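PDB 6XJ6: Pgp2 from Campylobacter jejuni subsp. jejuni, which is a peptidoglycan hydrolase, an LD-carboxypeptidase of the YkuD family in which peptidoglycan binding by a pocket on the accessory NTF2 domain directs helical cell shape. Local coordinates for residues Gly64-Ile68 / Glu69-Lys73; Ser197-Glu201 / Gln202-Arg206. One frame throughout, in Å; residues are numbered along the deposited sequence. Where two conformers were deposited one is given.

Contact 1. Residues Gly64-Ile68 / Glu69-Lys73; sequences GDKKI and EGDLK
Asp71 reaches back across a type II beta turn, Ile68 to Asp71, and its carboxylate gathers the chain that led into the turn, a compact case of one side chain organising a loop of the YkuD catalytic domain. OD2 of Asp71 takes two backbone donors: Lys67 N, 2.8 Å away and nearly along the C-O axis, and Ile68 N, which comes from above the carboxylate plane. OD1 of Asp71 is held from opposite faces, by Lys73 N in an Asx turn and by Lys66 NZ in a salt bridge of 3.1 Å. With chi1 at 66°, the Asp71 carboxylate lies between its own backbone N and carbonyl carbon, turned in over the preceding residues. Four donors therefore fix its rotation and probably stabilise its negative charge. Lys66 runs straight to CE and bends at chi4, 66°, which brings NZ to Ile68 O (2.9 Å) as well. The turn's own bond, Asp71 N to Ile68 O, is weak at 3.4 Å. At Gly70, positive phi would jam a CB against the carbonyl of Glu69.

The outer side is looser. Glu69 is exposed, its chain bent at chi2, and its carboxylate approaches Lys66 NZ by way of a water, while Lys67 curls back to a salt bridge with Asp65, whose other carboxylate oxygen pairs with Lys111. Lys66, by contrast, is buried against Tyr101, its side chain about 9 Å from that of the predicted nucleophile Cys136. On the Gly64 side, the extended Lys73 chain lays CD 3.3 Å from Asp65 O, and a water 2.6 Å from Lys73 NZ donates to that same Asp65 O.

Contact 2. Residues Ser197-Glu201 / Gln202-Arg206; sequences SFYDE and QEFKR
Tyr199 turns the edge of its ring, at CD1, onto the face of Phe204, a T-shaped pair formed within a single turn of the NTF2-like domain. CD1 of Tyr199 stands over the centre of the Phe204 ring, 3.6 Å above its plane; the centroids are 4.8 Å apart and the planes meet at 61°. The two side chains lie side by side and point the same way.

The next shell is the backbone that carries the two rings. Phe204 N donates to Asp200 O, four residues back, over 3.0 Å at 164°, and a water lies within hydrogen-bonding distance of Asp200 O and Phe204 O. Asp200 has its CG anti to the backbone N, chi1 -179°, which swings OD1 over the amides of Gln202 and Glu203. The bond from Gln202 N to OD1 is weak, 2.8 Å and poorly aligned, and the approach of Glu203 N is so short that its details are doubtful. In the conformer given, the Glu203 carboxylate shares Lys274 with Asp200, which probably eases their repulsion.

Farther out, Tyr199 OH bonds to Glu286 and Trp183. The turn lies between helices 192-196 and 212-223: Phe215 of the latter meets the Phe204 ring edge-to-face, and Ile283 of strand 281-283 touches both Tyr199 and Phe204.

Contact 1 comes first along the chain, and contact 2 follows it in series. They belong to different domains: residues 64-73 to the catalytic domain, within the loop between strands 48-56 and 77-80 of its mixed sheet, and residues 197-206 to the NTF2-like domain, between helices 192-196 and 212-223. Their centres lie 25 Å apart, and although the nearest atoms approach to about 10 Å, the two do not touch. Each is a local turn within its own domain: contact 1 lies near the predicted nucleophile, whereas contact 2 packs against strand 281-283, away from the predicted catalytic residues His119 and Cys136.

Contact 1. Residues Gly64-Ile68 / Glu69-Lys73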
loop_
_atom_site.group_PDB
_atom_site.type_symbol
_atom_site.label_atom_id
_atom_site.label_comp_id
_atom_site.label_asym_id
_atom_site.label_seq_id
_atom_site.Cartn_x
_atom_site.Cartn_y
_atom_site.Cartn_z
ATOM N N GLY A 64 15.344 -9.860 4.073
ATOM C CA GLY A 64 14.981 -9.252 5.330
ATOM C C GLY A 64 14.201 -7.964 5.137
ATOM O O GLY A 64 14.252 -7.315 4.092
ATOM N N ASP A 65 13.465 -7.605 6.186
ATOM C CA ASP A 65 12.684 -6.377 6.234
ATOM C C ASP A 65 13.618 -5.167 6.275
ATOM O O ASP A 65 14.507 -5.088 7.128
ATOM C CB ASP A 65 11.836 -6.441 7.512
ATOM C CG ASP A 65 10.800 -5.335 7.615
ATOM O OD1 ASP A 65 10.080 -5.071 6.628
ATOM O OD2 ASP A 65 10.686 -4.756 8.722
ATOM N N LYS A 66 13.435 -4.225 5.346
ATOM C CA LYS A 66 14.233 -3.002 5.380
ATOM C C LYS A 66 13.871 -2.173 6.603
ATOM O O LYS A 66 12.699 -2.047 6.965
ATOM C CB LYS A 66 14.033 -2.148 4.123
ATOM C CG LYS A 66 14.933 -0.884 4.136
ATOM C CD LYS A 66 14.921 -0.107 2.823
ATOM C CE LYS A 66 15.828 1.129 2.893
ATOM N NZ LYS A 66 17.277 0.794 3.023
ATOM N N LYS A 67 14.888 -1.590 7.222
ATOM C CA LYS A 67 14.700 -0.800 8.431
ATOM C C LYS A 67 15.357 0.566 8.350
ATOM O O LYS A 67 14.801 1.540 8.863
ATOM C CB LYS A 67 15.283 -1.545 9.642
ATOM C CG LYS A 67 14.797 -2.970 9.819
ATOM C CD LYS A 67 13.431 -3.027 10.459
ATOM C CE LYS A 67 13.108 -4.444 10.898
ATOM N NZ LYS A 67 11.800 -4.544 11.598
ATOM N N ILE A 68 16.530 0.667 7.725
ATOM C CA ILE A 68 17.343 1.874 7.826
ATOM C C ILE A 68 18.064 2.140 6.517
ATOM O O ILE A 68 18.326 1.232 5.723
ATOM C CB ILE A 68 18.382 1.808 8.974
ATOM C CG1 ILE A 68 19.286 0.582 8.817
ATOM C CG2 ILE A 68 17.676 1.804 10.315
ATOM C CD1 ILE A 68 20.517 0.614 9.715
ATOM N N GLU A 69 18.396 3.409 6.308
ATOM C CA GLU A 69 19.399 3.775 5.323
ATOM C C GLU A 69 20.676 2.985 5.578
ATOM O O GLU A 69 21.213 2.983 6.693
ATOM C CB GLU A 69 19.682 5.275 5.447
ATOM C CG GLU A 69 20.829 5.791 4.585
ATOM C CD GLU A 69 20.531 5.716 3.107
ATOM O OE1 GLU A 69 19.344 5.619 2.746
ATOM O OE2 GLU A 69 21.484 5.769 2.301
ATOM N N GLY A 70 21.154 2.299 4.544
ATOM C CA GLY A 70 22.421 1.608 4.607
ATOM C C GLY A 70 22.345 0.112 4.830
ATOM O O GLY A 70 23.388 -0.552 4.768
ATOM N N ASP A 71 21.155 -0.446 5.073
ATOM C CA ASP A 71 21.063 -1.888 5.289
ATOM C C ASP A 71 20.979 -2.688 3.995
ATOM O O ASP A 71 21.056 -3.920 4.049
ATOM C CB ASP A 71 19.934 -2.261 6.267
ATOM C CG ASP A 71 18.534 -1.946 5.744
ATOM O OD1 ASP A 71 18.356 -1.709 4.533
ATOM O OD2 ASP A 71 17.604 -1.959 6.582
ATOM N N LEU A 72 20.850 -2.028 2.845
ATOM C CA LEU A 72 20.913 -2.661 1.530
ATOM C C LEU A 72 19.716 -3.553 1.231
ATOM O O LEU A 72 19.710 -4.254 0.207
ATOM C CB LEU A 72 22.210 -3.459 1.347
ATOM C CG LEU A 72 23.514 -2.703 1.594
ATOM C CD1 LEU A 72 24.683 -3.630 1.319
ATOM C CD2 LEU A 72 23.595 -1.455 0.728
ATOM N N LYS A 73 18.694 -3.542 2.073
ATOM C CA LYS A 73 17.568 -4.439 1.891
ATOM C C LYS A 73 16.537 -3.827 0.957
ATOM O O LYS A 73 16.364 -2.607 0.897
ATOM C CB LYS A 73 16.923 -4.759 3.239
ATOM C CG LYS A 73 17.822 -5.588 4.140
ATOM C CD LYS A 73 17.309 -5.656 5.560
ATOM C CE LYS A 73 18.248 -6.487 6.429
ATOM N NZ LYS A 73 17.864 -6.459 7.867
HETATM O O HOH W 1 15.364 -6.939 8.525
HETATM O O HOH W 2 18.147 -0.518 0.825
HETATM O O HOH W 3 18.098 3.428 1.902
#

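Contact 2. Residues Ser197-Glu201 / Gln202-Arg206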
loop_
_atom_site.group_PDB
_atom_site.type_symbol
_atom_site.label_atom_id
_atom_site.label_comp_id
_atom_site.label_asym_id
_atom_site.label_seq_id
_atom_site.Cartn_x
_atom_site.Cartn_y
_atom_site.Cartn_z
ATOM N N SER A 197 -12.438 1.626 18.803
ATOM C CA SER A 197 -12.332 0.174 18.704
ATOM C C SER A 197 -11.611 -0.279 17.441
ATOM O O SER A 197 -11.225 -1.451 17.355
ATOM C CB SER A 197 -13.725 -0.460 18.745
ATOM O OG SER A 197 -14.412 -0.290 17.517
ATOM N N PHE A 198 -11.424 0.603 16.463
ATOM C CA PHE A 198 -10.764 0.241 15.219
ATOM C C PHE A 198 -9.277 0.557 15.221
ATOM O O PHE A 198 -8.635 0.446 14.176
ATOM C CB PHE A 198 -11.449 0.926 14.035
ATOM C CG PHE A 198 -12.827 0.405 13.767
ATOM C CD1 PHE A 198 -13.939 1.125 14.153
ATOM C CD2 PHE A 198 -13.005 -0.823 13.156
ATOM C CE1 PHE A 198 -15.204 0.642 13.915
ATOM C CE2 PHE A 198 -14.270 -1.316 12.917
ATOM C CZ PHE A 198 -15.373 -0.583 13.301
ATOM N N TYR A 199 -8.717 0.928 16.368
ATOM C CA TYR A 199 -7.291 1.191 16.496
ATOM C C TYR A 199 -6.666 0.137 17.395
ATOM O O TYR A 199 -7.282 -0.310 18.366
ATOM C CB TYR A 199 -7.042 2.603 17.037
ATOM C CG TYR A 199 -7.515 3.650 16.052
ATOM C CD1 TYR A 199 -6.649 4.211 15.128
ATOM C CD2 TYR A 199 -8.843 4.052 16.030
ATOM C CE1 TYR A 199 -7.088 5.148 14.208
ATOM C CE2 TYR A 199 -9.292 4.982 15.116
ATOM C CZ TYR A 199 -8.420 5.532 14.212
ATOM O OH TYR A 199 -8.870 6.453 13.297
ATOM N N ASP A 200 -5.456 -0.289 17.034
ATOM C CA ASP A 200 -4.755 -1.317 17.796
ATOM C C ASP A 200 -4.096 -0.662 18.999
ATOM O O ASP A 200 -3.122 0.084 18.860
ATOM C CB ASP A 200 -3.720 -2.032 16.935
ATOM C CG ASP A 200 -3.002 -3.129 17.697
ATOM O OD1 ASP A 200 -2.185 -2.799 18.579
ATOM O OD2 ASP A 200 -3.288 -4.317 17.450
ATOM N N GLU A 201 -4.620 -0.958 20.185
ATOM C CA GLU A 201 -4.155 -0.311 21.402
ATOM C C GLU A 201 -2.661 -0.493 21.619
ATOM O O GLU A 201 -2.042 0.322 22.312
ATOM C CB GLU A 201 -4.925 -0.877 22.593
ATOM C CG GLU A 201 -4.657 -0.168 23.904
ATOM C CD GLU A 201 -5.600 -0.612 25.004
ATOM O OE1 GLU A 201 -5.145 -0.749 26.159
ATOM O OE2 GLU A 201 -6.795 -0.832 24.707
ATOM N N GLN A 202 -2.066 -1.534 21.043
ATOM C CA GLN A 202 -0.657 -1.818 21.265
ATOM C C GLN A 202 0.247 -1.368 20.126
ATOM O O GLN A 202 1.391 -0.978 20.384
ATOM C CB GLN A 202 -0.453 -3.320 21.490
ATOM C CG GLN A 202 -1.568 -3.979 22.292
ATOM C CD GLN A 202 -1.090 -5.136 23.152
ATOM O OE1 GLN A 202 0.081 -5.520 23.112
ATOM N NE2 GLN A 202 -2.000 -5.696 23.942
ATOM N N GLU A 203 -0.251 -1.386 18.886
ATOM C CA GLU A 203 0.587 -1.235 17.707
ATOM C C GLU A 203 0.321 0.026 16.892
ATOM O O GLU A 203 1.138 0.357 16.027
ATOM C CB GLU A 203 0.418 -2.454 16.788
ATOM C CG GLU A 203 1.650 -2.795 15.981
ATOM C CD GLU A 203 1.350 -3.749 14.845
ATOM O OE1 GLU A 203 0.395 -4.545 14.974
ATOM O OE2 GLU A 203 2.063 -3.699 13.821
ATOM N N PHE A 204 -0.788 0.725 17.122
ATOM C CA PHE A 204 -1.048 1.975 16.408
ATOM C C PHE A 204 0.043 2.992 16.740
ATOM O O PHE A 204 0.340 3.242 17.912
ATOM C CB PHE A 204 -2.430 2.512 16.802
ATOM C CG PHE A 204 -2.798 3.828 16.152
ATOM C CD1 PHE A 204 -2.742 3.991 14.777
ATOM C CD2 PHE A 204 -3.229 4.898 16.925
ATOM C CE1 PHE A 204 -3.092 5.200 14.189
ATOM C CE2 PHE A 204 -3.580 6.105 16.340
ATOM C CZ PHE A 204 -3.508 6.257 14.974
ATOM N N LYS A 205 0.657 3.565 15.702
ATOM C CA LYS A 205 1.781 4.477 15.862
ATOM C C LYS A 205 1.543 5.742 15.048
ATOM O O LYS A 205 0.858 5.720 14.019
ATOM C CB LYS A 205 3.087 3.806 15.435
ATOM C CG LYS A 205 3.531 2.699 16.376
ATOM C CD LYS A 205 4.828 2.062 15.932
ATOM C CE LYS A 205 5.208 0.888 16.820
ATOM N NZ LYS A 205 4.507 -0.369 16.431
ATOM N N ARG A 206 2.123 6.847 15.523
ATOM C CA ARG A 206 1.866 8.175 14.980
ATOM C C ARG A 206 3.168 8.962 14.908
ATOM O O ARG A 206 4.111 8.711 15.662
ATOM C CB ARG A 206 0.891 8.952 15.874
ATOM C CG ARG A 206 -0.440 8.255 16.109
ATOM C CD ARG A 206 -1.149 8.841 17.313
ATOM N NE ARG A 206 -1.156 10.300 17.282
ATOM C CZ ARG A 206 -2.065 11.038 16.656
ATOM N NH1 ARG A 206 -3.066 10.465 15.999
ATOM N NH2 ARG A 206 -1.976 12.358 16.689
HETATM O O HOH W 4 -1.184 2.434 19.875
#